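Local coordinates for protein exosome complex component Rrp41 (Archaeoglobus fulgidus, PDB 3M7N) that probably degrades RNA from the 3' end as the catalytic component of the archaeal exosome and may also synthesise heteromeric RNA tails, at residues E[158-163]-E[227-232]. The protein carries 1 engineered substitution. Numbering follows the deposited sequence.
Sequences MITSVA and LQIYEM
In the second half of this RNase PH fold, the long C-terminal helix 212-248 packs on the four-stranded antiparallel sheet, and here its residues 227-232 lie across strand 158-163. The two segment axes come within 7.8 Å at 133°, with Thr160 and Tyr230 closest in backbone register. The two branches of Thr160 meet different neighbours on the helix. With OG1 beside the backbone N (chi1 -51°), methyl CG2 falls anti to it and reaches Tyr230 N and, at 3.8 Å, Ile229 CB. Its hydroxyl OG1 sits 3.7 Å from Tyr230 CB, at the ring edge near its plane, and is hydrogen-bonded to Gln233 NE2 farther along the helix. Tyr230 swings its ring along the strand toward Met158 (chi1 166°), where Met158 CB meets the same ring edge at CE1, 3.9 Å away. Both residues also pack on apolar side chains from the chain of another protein in the assembly, so this end of the contact adjoins a subunit interface. No hydrogen bond joins the two segments; the join is buried van der Waals packing, with a hydroxyl and a carbonyl oxygen among the touching atoms. Helix 136-150 flanks the strand, where Asn142 OD1 takes the N-H of Ser161 and Ser145 OG bonds that of Ile159. Toward Val162, extended Ile229 puts its terminal methyl CD1 3.7 Å from Val162 CG2. The same Ile229 CD1 lies 3.4 Å from Ser161 O.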
# COMPACT_ATOMS: atom_id res chain seq x y z
N MET E 158 6.93 -33.49 -12.71
CA MET E 158 6.36 -32.47 -13.55
C MET E 158 4.88 -32.24 -13.28
O MET E 158 4.20 -33.09 -12.71
CB MET E 158 6.60 -32.83 -15.01
CG MET E 158 7.99 -32.41 -15.49
SD MET E 158 7.78 -30.86 -16.37
CE MET E 158 6.09 -31.13 -16.88
N ILE E 159 4.40 -31.09 -13.70
CA ILE E 159 3.02 -30.76 -13.52
C ILE E 159 2.39 -30.74 -14.90
O ILE E 159 2.90 -30.09 -15.81
CB ILE E 159 2.88 -29.37 -12.83
CG1 ILE E 159 3.21 -29.47 -11.34
CG2 ILE E 159 1.50 -28.82 -13.01
CD1 ILE E 159 2.25 -30.35 -10.55
N THR E 160 1.30 -31.47 -15.07
CA THR E 160 0.69 -31.55 -16.37
C THR E 160 -0.81 -31.36 -16.21
O THR E 160 -1.43 -31.85 -15.26
CB THR E 160 1.02 -32.91 -17.07
OG1 THR E 160 2.44 -33.14 -17.05
CG2 THR E 160 0.51 -32.92 -18.52
N SER E 161 -1.42 -30.66 -17.14
CA SER E 161 -2.75 -30.17 -16.89
C SER E 161 -3.64 -30.21 -18.12
O SER E 161 -3.20 -29.85 -19.22
CB SER E 161 -2.63 -28.74 -16.32
OG SER E 161 -3.89 -28.11 -16.20
N VAL E 162 -4.88 -30.65 -17.94
CA VAL E 162 -5.93 -30.53 -18.94
C VAL E 162 -7.28 -30.46 -18.26
O VAL E 162 -7.45 -30.94 -17.14
CB VAL E 162 -6.07 -31.81 -19.83
CG1 VAL E 162 -6.21 -31.44 -21.30
CG2 VAL E 162 -4.96 -32.78 -19.58
N ALA E 163 -8.27 -29.93 -18.97
CA ALA E 163 -9.64 -29.96 -18.50
C ALA E 163 -10.45 -31.01 -19.28
O ALA E 163 -10.14 -31.32 -20.42
CB ALA E 163 -10.30 -28.58 -18.66
N LEU E 227 -1.12 -37.62 -19.95
CA LEU E 227 0.05 -38.38 -20.39
C LEU E 227 0.50 -37.98 -21.79
O LEU E 227 1.69 -37.98 -22.07
CB LEU E 227 -0.18 -39.88 -20.31
CG LEU E 227 -0.02 -40.38 -18.87
CD1 LEU E 227 -0.53 -41.80 -18.71
CD2 LEU E 227 1.42 -40.23 -18.39
N GLN E 228 -0.44 -37.65 -22.66
CA GLN E 228 -0.08 -37.19 -24.00
C GLN E 228 0.67 -35.86 -23.94
O GLN E 228 1.78 -35.75 -24.46
CB GLN E 228 -1.33 -37.09 -24.91
CG GLN E 228 -1.96 -38.45 -25.23
CD GLN E 228 -3.14 -38.39 -26.21
OE1 GLN E 228 -3.46 -39.39 -26.87
NE2 GLN E 228 -3.79 -37.24 -26.31
N ILE E 229 0.08 -34.86 -23.29
CA ILE E 229 0.71 -33.55 -23.12
C ILE E 229 2.07 -33.69 -22.46
O ILE E 229 3.05 -33.05 -22.87
CB ILE E 229 -0.16 -32.62 -22.27
CG1 ILE E 229 -1.50 -32.38 -22.94
CG2 ILE E 229 0.54 -31.28 -21.98
CD1 ILE E 229 -2.44 -31.60 -22.07
N TYR E 230 2.15 -34.52 -21.43
CA TYR E 230 3.40 -34.66 -20.71
C TYR E 230 4.57 -35.03 -21.63
O TYR E 230 5.67 -34.47 -21.50
CB TYR E 230 3.27 -35.68 -19.61
CG TYR E 230 4.61 -36.08 -19.09
CD1 TYR E 230 5.31 -35.25 -18.22
CD2 TYR E 230 5.19 -37.27 -19.49
CE1 TYR E 230 6.55 -35.61 -17.76
CE2 TYR E 230 6.43 -37.64 -19.03
CZ TYR E 230 7.11 -36.80 -18.16
OH TYR E 230 8.35 -37.16 -17.69
N GLU E 231 4.36 -35.99 -22.54
CA GLU E 231 5.40 -36.34 -23.48
C GLU E 231 5.80 -35.14 -24.34
O GLU E 231 6.97 -35.00 -24.69
CB GLU E 231 5.02 -37.56 -24.35
CG GLU E 231 5.20 -38.92 -23.62
CD GLU E 231 6.67 -39.24 -23.25
OE1 GLU E 231 7.59 -38.98 -24.06
OE2 GLU E 231 6.88 -39.78 -22.14
N MET E 232 4.85 -34.27 -24.66
CA MET E 232 5.22 -33.04 -25.38
C MET E 232 6.17 -32.15 -24.56
O MET E 232 7.12 -31.57 -25.09
CB MET E 232 3.98 -32.26 -25.83
CG MET E 232 3.01 -33.10 -26.64
SD MET E 232 1.51 -32.23 -27.17
CE MET E 232 0.38 -33.60 -27.35